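Local coordinates for penicillin-binding protein 2B (Streptococcus pneumoniae, PDB 2WAD), which probably cross-links adjacent glycan strands of cell-wall peptidoglycan as a transpeptidase of the elongasome, and binds penicillin, at residues I308-D313 / P544-G549; Q527-V532 / A646-F651; N349-A354 / N642-V647. All blocks are in the same frame, centred on the assembly; numbering follows the deposited sequence.

Contact 1. Residues I308-D313 / P544-G549. Unlike the reference sequence in segment 544-549: His545 (reference Arg).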
loop_
_atom_site.group_PDB
_atom_site.type_symbol
_atom_site.label_atom_id
_atom_site.label_comp_id
_atom_site.label_asym_id
_atom_site.label_seq_id
_atom_site.Cartn_x
_atom_site.Cartn_y
_atom_site.Cartn_z
ATOM N N ILE A 308 1.954 -1.519 -15.639
ATOM C CA ILE A 308 1.836 -2.677 -14.770
ATOM C C ILE A 308 0.408 -3.202 -14.871
ATOM O O ILE A 308 -0.539 -2.413 -14.967
ATOM C CB ILE A 308 2.162 -2.343 -13.292
ATOM C CG1 ILE A 308 1.310 -1.170 -12.806
ATOM C CG2 ILE A 308 3.646 -2.016 -13.140
ATOM C CD1 ILE A 308 1.357 -0.904 -11.302
ATOM N N LYS A 309 0.280 -4.528 -14.858
ATOM C CA LYS A 309 -1.007 -5.214 -14.789
ATOM C C LYS A 309 -1.135 -5.894 -13.429
ATOM O O LYS A 309 -0.268 -6.666 -13.021
ATOM C CB LYS A 309 -1.125 -6.226 -15.934
ATOM C CG LYS A 309 -2.403 -7.076 -15.947
ATOM C CD LYS A 309 -2.666 -7.705 -17.331
ATOM C CE LYS A 309 -2.101 -9.124 -17.447
ATOM N NZ LYS A 309 -2.770 -9.987 -18.472
ATOM N N LEU A 310 -2.222 -5.602 -12.719
ATOM C CA LEU A 310 -2.433 -6.171 -11.389
ATOM C C LEU A 310 -2.899 -7.614 -11.427
ATOM O O LEU A 310 -3.339 -8.125 -12.457
ATOM C CB LEU A 310 -3.449 -5.368 -10.587
ATOM C CG LEU A 310 -3.294 -3.849 -10.634
ATOM C CD1 LEU A 310 -4.254 -3.252 -9.608
ATOM C CD2 LEU A 310 -1.842 -3.471 -10.381
ATOM N N THR A 311 -2.788 -8.257 -10.269
ATOM C CA THR A 311 -3.205 -9.637 -10.098
ATOM C C THR A 311 -4.690 -9.655 -9.784
ATOM O O THR A 311 -5.316 -10.706 -9.875
ATOM C CB THR A 311 -2.468 -10.282 -8.908
ATOM O OG1 THR A 311 -2.640 -9.454 -7.749
ATOM C CG2 THR A 311 -0.974 -10.410 -9.179
ATOM N N ILE A 312 -5.241 -8.510 -9.384
ATOM C CA ILE A 312 -6.648 -8.423 -8.993
ATOM C C ILE A 312 -7.550 -8.131 -10.174
ATOM O O ILE A 312 -7.271 -7.238 -10.979
ATOM C CB ILE A 312 -6.922 -7.302 -7.961
ATOM C CG1 ILE A 312 -6.056 -7.484 -6.701
ATOM C CG2 ILE A 312 -8.416 -7.278 -7.611
ATOM C CD1 ILE A 312 -5.995 -6.254 -5.832
ATOM N N ASP A 313 -8.635 -8.891 -10.264
ATOM C CA ASP A 313 -9.660 -8.628 -11.248
ATOM C C ASP A 313 -10.763 -7.757 -10.643
ATOM O O ASP A 313 -11.335 -8.096 -9.621
ATOM C CB ASP A 313 -10.214 -9.968 -11.729
ATOM C CG ASP A 313 -11.014 -9.830 -12.985
ATOM O OD1 ASP A 313 -12.133 -9.282 -12.898
ATOM O OD2 ASP A 313 -10.491 -10.220 -14.052
ATOM N N PRO A 544 3.206 -11.431 -0.741
ATOM C CA PRO A 544 2.017 -11.112 -1.518
ATOM C C PRO A 544 2.354 -9.999 -2.499
ATOM O O PRO A 544 3.142 -9.112 -2.185
ATOM C CB PRO A 544 0.995 -10.634 -0.473
ATOM C CG PRO A 544 1.689 -10.595 0.834
ATOM C CD PRO A 544 3.162 -10.873 0.617
ATOM N N HIS A 545 1.836 -10.095 -3.718
ATOM C CA HIS A 545 2.175 -9.091 -4.709
ATOM C C HIS A 545 0.891 -8.752 -5.458
ATOM O O HIS A 545 0.141 -9.654 -5.849
ATOM C CB HIS A 545 3.359 -9.491 -5.621
ATOM C CG HIS A 545 3.149 -10.731 -6.439
ATOM N ND1 HIS A 545 2.700 -10.694 -7.741
ATOM C CD2 HIS A 545 3.387 -12.034 -6.161
ATOM C CE1 HIS A 545 2.640 -11.925 -8.218
ATOM N NE2 HIS A 545 3.046 -12.757 -7.274
ATOM N N ILE A 546 0.628 -7.452 -5.575
ATOM C CA ILE A 546 -0.569 -6.941 -6.220
ATOM C C ILE A 546 -0.325 -6.774 -7.725
ATOM O O ILE A 546 -1.256 -6.840 -8.539
ATOM C CB ILE A 546 -0.944 -5.578 -5.605
ATOM C CG1 ILE A 546 -1.263 -5.713 -4.122
ATOM C CG2 ILE A 546 -2.140 -4.973 -6.332
ATOM C CD1 ILE A 546 -1.093 -4.433 -3.306
ATOM N N VAL A 547 0.934 -6.532 -8.095
ATOM C CA VAL A 547 1.309 -6.413 -9.498
ATOM C C VAL A 547 1.672 -7.770 -10.087
ATOM O O VAL A 547 2.389 -8.535 -9.450
ATOM C CB VAL A 547 2.451 -5.409 -9.700
ATOM C CG1 VAL A 547 2.921 -5.462 -11.145
ATOM C CG2 VAL A 547 1.987 -3.982 -9.333
ATOM N N GLU A 548 1.165 -8.063 -11.286
ATOM C CA GLU A 548 1.361 -9.365 -11.926
ATOM C C GLU A 548 2.508 -9.327 -12.919
ATOM O O GLU A 548 3.251 -10.306 -13.046
ATOM C CB GLU A 548 0.085 -9.872 -12.628
ATOM C CG GLU A 548 0.228 -11.195 -13.418
ATOM C CD GLU A 548 0.774 -10.998 -14.835
ATOM O OE1 GLU A 548 1.451 -11.904 -15.365
ATOM O OE2 GLU A 548 0.548 -9.937 -15.448
ATOM N N GLY A 549 2.651 -8.213 -13.630
ATOM C CA GLY A 549 3.745 -8.088 -14.598
ATOM C C GLY A 549 3.967 -6.666 -15.081
ATOM O O GLY A 549 3.129 -5.799 -14.881
#
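Lys309 pairs with Glu548 and Gly549 through its backbone. Its N donates to Gly549 O over 3.1 Å, nearly straight at the hydrogen (165°). Its carbonyl O receives two successive amides: Glu548 N at 2.6 Å, in the carbonyl plane, and Gly549 N in a weak bond of 3.4 Å. Just past the end of strand 307-310, Thr311 N continues the pairing by donating to Ile546 O at 2.7 Å. One residue answering two is the mark of a classic beta bulge, and the register between strand 307-310 and the antiparallel strand 547-553 slips by one between Lys309 and Leu310. Glycine fits the second place of the bulge, since its bare CA leaves room for the carboxylate of Glu548, whose chain bends at chi2 (-84°).

Among the charged groups, Lys309 and Glu548 run side by side. The methylene CE of Lys309 lies 3.4 Å from Glu548 OE2, but the ammonium stays too far for a salt bridge, and OE2 is hydrogen-bonded to Tyr551 OH.

Branched aliphatic residues fill the buried side. Val547 CG2 is touched by Ile308 CD1 at 3.7 Å, the two side chains crossing at about a right angle, and by Leu310 CD2 at 4.0 Å. Ile312 lies alongside Ile546, pointing the same way.

An imidazole serves the loop leading into strand 547-553: His545 ND1 donates to Val547 O at 2.8 Å, close to its ring plane, which helps fix the ring's rotation, together with a weak hydrogen bond from NE2 to Thr352 O. Thr311 CG2 approaches that ring obliquely while Thr311 OG1 is hydrogen-bonded to Val355 O. The carboxylate of Asp494 accepts from both Ile546 N and Val547 N.

Contact 2. Residues Q527-V532 / A646-F651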
loop_
_atom_site.group_PDB
_atom_site.type_symbol
_atom_site.label_atom_id
_atom_site.label_comp_id
_atom_site.label_asym_id
_atom_site.label_seq_id
_atom_site.Cartn_x
_atom_site.Cartn_y
_atom_site.Cartn_z
ATOM N N GLN A 527 -1.489 -9.982 6.970
ATOM C CA GLN A 527 -0.666 -10.935 7.743
ATOM C C GLN A 527 -1.415 -12.258 7.977
ATOM O O GLN A 527 -0.827 -13.357 7.885
ATOM C CB GLN A 527 -0.233 -10.322 9.086
ATOM C CG GLN A 527 0.818 -9.175 8.986
ATOM C CD GLN A 527 1.141 -8.556 10.332
ATOM O OE1 GLN A 527 0.251 -8.100 11.028
ATOM N NE2 GLN A 527 2.415 -8.528 10.707
ATOM N N LEU A 528 -2.702 -12.152 8.315
ATOM C CA LEU A 528 -3.511 -13.366 8.575
ATOM C C LEU A 528 -3.776 -14.161 7.290
ATOM O O LEU A 528 -3.811 -15.378 7.343
ATOM C CB LEU A 528 -4.823 -13.035 9.326
ATOM C CG LEU A 528 -4.569 -12.540 10.761
ATOM C CD1 LEU A 528 -5.758 -11.711 11.288
ATOM C CD2 LEU A 528 -4.379 -13.742 11.648
ATOM N N ALA A 529 -3.907 -13.494 6.135
ATOM C CA ALA A 529 -3.919 -14.237 4.878
ATOM C C ALA A 529 -2.595 -14.933 4.556
ATOM O O ALA A 529 -2.588 -16.047 4.046
ATOM C CB ALA A 529 -4.359 -13.377 3.698
ATOM N N GLN A 530 -1.471 -14.259 4.782
ATOM C CA GLN A 530 -0.168 -14.842 4.433
ATOM C C GLN A 530 0.046 -16.060 5.331
ATOM O O GLN A 530 0.650 -17.035 4.921
ATOM C CB GLN A 530 0.984 -13.856 4.701
ATOM C CG GLN A 530 2.392 -14.389 4.304
ATOM C CD GLN A 530 3.448 -13.300 4.438
ATOM O OE1 GLN A 530 3.555 -12.656 5.491
ATOM N NE2 GLN A 530 4.168 -13.020 3.353
ATOM N N TYR A 531 -0.457 -15.992 6.558
ATOM C CA TYR A 531 -0.284 -17.101 7.499
ATOM C C TYR A 531 -0.994 -18.354 6.976
ATOM O O TYR A 531 -0.379 -19.421 6.813
ATOM C CB TYR A 531 -0.738 -16.667 8.904
ATOM C CG TYR A 531 -1.291 -17.751 9.818
ATOM C CD1 TYR A 531 -0.498 -18.828 10.202
ATOM C CD2 TYR A 531 -2.576 -17.660 10.358
ATOM C CE1 TYR A 531 -0.957 -19.802 11.054
ATOM C CE2 TYR A 531 -3.060 -18.639 11.229
ATOM C CZ TYR A 531 -2.232 -19.702 11.574
ATOM O OH TYR A 531 -2.666 -20.702 12.421
ATOM N N VAL A 532 -2.278 -18.240 6.645
ATOM C CA VAL A 532 -2.962 -19.433 6.131
ATOM C C VAL A 532 -2.422 -19.850 4.757
ATOM O O VAL A 532 -2.394 -21.061 4.459
ATOM C CB VAL A 532 -4.506 -19.333 6.123
ATOM C CG1 VAL A 532 -4.974 -18.187 5.183
ATOM C CG2 VAL A 532 -5.088 -20.663 5.645
ATOM N N ALA A 646 -6.195 -19.020 -0.703
ATOM C CA ALA A 646 -6.145 -18.991 0.764
ATOM C C ALA A 646 -6.795 -17.680 1.150
ATOM O O ALA A 646 -6.525 -16.679 0.492
ATOM C CB ALA A 646 -4.702 -18.987 1.219
ATOM N N VAL A 647 -7.637 -17.669 2.181
ATOM C CA VAL A 647 -8.396 -16.468 2.508
ATOM C C VAL A 647 -8.414 -16.212 4.018
ATOM O O VAL A 647 -8.492 -17.158 4.789
ATOM C CB VAL A 647 -9.840 -16.548 1.961
ATOM C CG1 VAL A 647 -10.605 -17.702 2.622
ATOM C CG2 VAL A 647 -10.582 -15.216 2.209
ATOM N N ALA A 648 -8.347 -14.939 4.428
ATOM C CA ALA A 648 -8.525 -14.535 5.807
ATOM C C ALA A 648 -9.688 -13.582 5.917
ATOM O O ALA A 648 -9.804 -12.624 5.153
ATOM C CB ALA A 648 -7.289 -13.805 6.350
ATOM N N VAL A 649 -10.486 -13.788 6.952
ATOM C CA VAL A 649 -11.645 -12.939 7.160
ATOM C C VAL A 649 -11.553 -12.458 8.586
ATOM O O VAL A 649 -11.354 -13.259 9.493
ATOM C CB VAL A 649 -12.991 -13.689 6.926
ATOM C CG1 VAL A 649 -14.153 -12.797 7.416
ATOM C CG2 VAL A 649 -13.138 -14.058 5.436
ATOM N N VAL A 650 -11.657 -11.147 8.761
ATOM C CA VAL A 650 -11.446 -10.546 10.070
ATOM C C VAL A 650 -12.687 -9.716 10.358
ATOM O O VAL A 650 -12.991 -8.776 9.635
ATOM C CB VAL A 650 -10.168 -9.652 10.089
ATOM C CG1 VAL A 650 -10.020 -8.965 11.436
ATOM C CG2 VAL A 650 -8.904 -10.518 9.763
ATOM N N PHE A 651 -13.422 -10.090 11.395
ATOM C CA PHE A 651 -14.704 -9.458 11.697
ATOM C C PHE A 651 -14.720 -9.247 13.196
ATOM O O PHE A 651 -15.197 -10.103 13.937
ATOM C CB PHE A 651 -15.852 -10.412 11.320
ATOM C CG PHE A 651 -17.198 -9.726 11.177
ATOM C CD1 PHE A 651 -17.560 -8.710 12.030
ATOM C CD2 PHE A 651 -18.099 -10.118 10.186
ATOM C CE1 PHE A 651 -18.786 -8.065 11.910
ATOM C CE2 PHE A 651 -19.339 -9.484 10.052
ATOM C CZ PHE A 651 -19.684 -8.457 10.926
#
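Leu528 turns CG to the side of its backbone N (chi1 -67°), which sends CD1 along the sheet to Val650 CG2 at 3.7 Å; the two side chains cross at about a right angle. Val532, one turn further on, has CG1 between its N and carbonyl carbon (chi1 63°), and this methyl comes down 3.7 Å from Val647 O and 4.1 Å from Ala646 CB.

Between these two, small residues let the backbones close in. Ala648 CB points toward the helix and rests on its backbone, 3.4 Å from Ala529 N, and meets Ala529 CB at 4.0 Å. With nothing larger than the methyls of Ala529 and Ala648 where the backbones pass closest, the axes of the short segments approach to 6.8 Å, their directions 143° apart.

This is helix-on-sheet packing in the penicillin-binding transpeptidase fold. Strand 645-650 alternates: Ala646, Ala648 and Val650 face helix 525-536, while Val647 and Val649 touch helix 661-676 on the other face. The OH of Tyr531, in the same helix, is hydrogen-bonded to Val387 O, next to Ser386, the residue thought to form the acyl-ester intermediate; the side chains of Leu528 and Ser386 are about 10 Å apart.

Because every touching residue is buried and the side chains that meet are aliphatic, the helix is held here by close shape fit and dispersion, while the strand's backbone bonds go to neighbouring strands.

Contact 3. Residues N349-A354 / N642-V647. Unlike the reference sequence in segment 349-354: Gln351 (reference Lys).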
loop_
_atom_site.group_PDB
_atom_site.type_symbol
_atom_site.label_atom_id
_atom_site.label_comp_id
_atom_site.label_asym_id
_atom_site.label_seq_id
_atom_site.Cartn_x
_atom_site.Cartn_y
_atom_site.Cartn_z
ATOM N N ASN A 349 -3.364 -16.196 -3.816
ATOM C CA ASN A 349 -2.982 -17.432 -4.489
ATOM C C ASN A 349 -1.774 -17.928 -3.692
ATOM O O ASN A 349 -0.734 -17.265 -3.695
ATOM C CB ASN A 349 -2.580 -17.099 -5.933
ATOM C CG ASN A 349 -2.096 -18.307 -6.742
ATOM O OD1 ASN A 349 -1.556 -19.279 -6.208
ATOM N ND2 ASN A 349 -2.272 -18.224 -8.057
ATOM N N PRO A 350 -1.917 -19.059 -2.983
ATOM C CA PRO A 350 -0.863 -19.585 -2.093
ATOM C C PRO A 350 0.322 -20.180 -2.866
ATOM O O PRO A 350 1.365 -20.474 -2.259
ATOM C CB PRO A 350 -1.558 -20.743 -1.360
ATOM C CG PRO A 350 -2.640 -21.220 -2.425
ATOM C CD PRO A 350 -3.105 -19.934 -3.047
ATOM N N GLN A 351 0.176 -20.361 -4.176
ATOM C CA GLN A 351 1.274 -20.931 -4.979
ATOM C C GLN A 351 2.252 -19.847 -5.426
ATOM O O GLN A 351 3.386 -20.148 -5.755
ATOM C CB GLN A 351 0.733 -21.685 -6.213
ATOM C CG GLN A 351 0.103 -23.052 -5.884
ATOM C CD GLN A 351 -0.548 -23.754 -7.093
ATOM O OE1 GLN A 351 -0.678 -23.169 -8.172
ATOM N NE2 GLN A 351 -0.966 -25.014 -6.910
ATOM N N THR A 352 1.807 -18.595 -5.467
ATOM C CA THR A 352 2.600 -17.529 -6.089
ATOM C C THR A 352 2.635 -16.216 -5.298
ATOM O O THR A 352 3.481 -15.355 -5.544
ATOM C CB THR A 352 2.077 -17.154 -7.488
ATOM O OG1 THR A 352 0.834 -16.441 -7.363
ATOM C CG2 THR A 352 1.941 -18.391 -8.390
ATOM N N GLY A 353 1.705 -16.035 -4.364
ATOM C CA GLY A 353 1.669 -14.778 -3.629
ATOM C C GLY A 353 0.793 -13.746 -4.321
ATOM O O GLY A 353 0.568 -12.667 -3.767
ATOM N N ALA A 354 0.250 -14.086 -5.488
ATOM C CA ALA A 354 -0.633 -13.156 -6.187
ATOM C C ALA A 354 -1.815 -12.740 -5.321
ATOM O O ALA A 354 -2.416 -13.594 -4.674
ATOM C CB ALA A 354 -1.141 -13.768 -7.487
ATOM N N ASN A 642 -5.119 -29.437 -3.469
ATOM C CA ASN A 642 -4.225 -28.704 -4.353
ATOM C C ASN A 642 -4.528 -27.206 -4.298
ATOM O O ASN A 642 -5.146 -26.667 -5.211
ATOM C CB ASN A 642 -4.371 -29.228 -5.787
ATOM C CG ASN A 642 -3.513 -28.462 -6.773
ATOM O OD1 ASN A 642 -2.404 -28.043 -6.449
ATOM N ND2 ASN A 642 -4.021 -28.281 -7.983
ATOM N N PRO A 643 -4.077 -26.531 -3.230
ATOM C CA PRO A 643 -4.653 -25.241 -2.911
ATOM C C PRO A 643 -4.404 -24.143 -3.944
ATOM O O PRO A 643 -3.272 -23.906 -4.387
ATOM C CB PRO A 643 -4.037 -24.912 -1.553
ATOM C CG PRO A 643 -3.702 -26.263 -0.947
ATOM C CD PRO A 643 -3.216 -27.038 -2.143
ATOM N N GLN A 644 -5.468 -23.435 -4.300
ATOM C CA GLN A 644 -5.346 -22.385 -5.308
ATOM C C GLN A 644 -5.835 -21.041 -4.783
ATOM O O GLN A 644 -5.656 -19.995 -5.408
ATOM C CB GLN A 644 -6.082 -22.811 -6.581
ATOM C CG GLN A 644 -5.245 -23.775 -7.424
ATOM C CD GLN A 644 -6.114 -24.656 -8.307
ATOM O OE1 GLN A 644 -6.813 -24.161 -9.198
ATOM N NE2 GLN A 644 -6.094 -25.968 -8.046
ATOM N N ILE A 645 -6.429 -21.073 -3.599
ATOM C CA ILE A 645 -6.811 -19.846 -2.903
ATOM C C ILE A 645 -6.679 -20.048 -1.388
ATOM O O ILE A 645 -7.022 -21.102 -0.842
ATOM C CB ILE A 645 -8.255 -19.418 -3.284
ATOM C CG1 ILE A 645 -8.657 -18.148 -2.544
ATOM C CG2 ILE A 645 -9.246 -20.545 -2.959
ATOM C CD1 ILE A 645 -9.907 -17.437 -3.070
ATOM N N ALA A 646 -6.195 -19.020 -0.703
ATOM C CA ALA A 646 -6.145 -18.991 0.764
ATOM C C ALA A 646 -6.795 -17.680 1.150
ATOM O O ALA A 646 -6.525 -16.679 0.492
ATOM C CB ALA A 646 -4.702 -18.987 1.219
ATOM N N VAL A 647 -7.637 -17.669 2.181
ATOM C CA VAL A 647 -8.396 -16.468 2.508
ATOM C C VAL A 647 -8.414 -16.212 4.018
ATOM O O VAL A 647 -8.492 -17.158 4.789
ATOM C CB VAL A 647 -9.840 -16.548 1.961
ATOM C CG1 VAL A 647 -10.605 -17.702 2.622
ATOM C CG2 VAL A 647 -10.582 -15.216 2.209
#
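Asn349 O, in a residue whose CA lies 3.8 Å from Gln644 O, is gripped by two amides of its own turn: Gly353 N at 2.8 Å and, more weakly, Thr352 N. The Asn349 side chain adds an Asx turn. With CG anti to the backbone N (chi1 178°), OD1 swings back to accept from Gln351 N at 2.9 Å. Thr352 OG1 likewise accepts from Ala354 N, an ST turn, and Gly353 takes a positive phi (90°) that glycine tolerates easily. Asparagine, threonine and glycine thus suit the tight connection of the beta hairpin between strands 342-348 and 355-363.

Pro350 makes the main touch with the residues leading into strand 645-650. Its puckered ring lies against the backbone of 643-645, CG 3.4 Å from Pro643 O and CD 3.4 Å from Gln644 C. CG also packs on Pro643 CB at 4.0 Å. Ala536 of helix 525-536 touches both prolines.

At the outer edge Gln351 extends beyond CG, crossing Asn642 at about a right angle; Gln351 NE2 is 3.4 Å from Asn642 OD1, with the amide planes 42° apart. Gln644 NE2 donates to Asn642 O at 3.1 Å, bracing the bend before strand 645-650. That strand enters the sheet through a classic bulge, Gln644 and Ile645 both facing Ala638.

The polar groups are thus spent mainly on shaping each segment separately, and the two segments meet chiefly through the apolar ring of a proline, which offers no amide hydrogen and packs readily on peptide groups.

In the fold
From the N terminus, strand 307-310 comes first and is paired with residues 544-549, so contact 1 closes a loop of some 230 residues. Within it begin the hairpin turn 349-354 of contact 3 and helix segment 527-532 of contact 2, but both find their partners only after residue 549; contact 1 therefore crosses each of them. Contacts 2 and 3 end on the same strand, 645-650, sharing Ala646 and Val647. Contact 3 fixes this strand's entry beside the hairpin and contact 2 covers its face with helix 525-536. His545 N, probably hydrogen-bonded to Gly353 O, ties the loop leading into strand 547-553, of the smaller sheet, to the hairpin turn of the large antiparallel sheet.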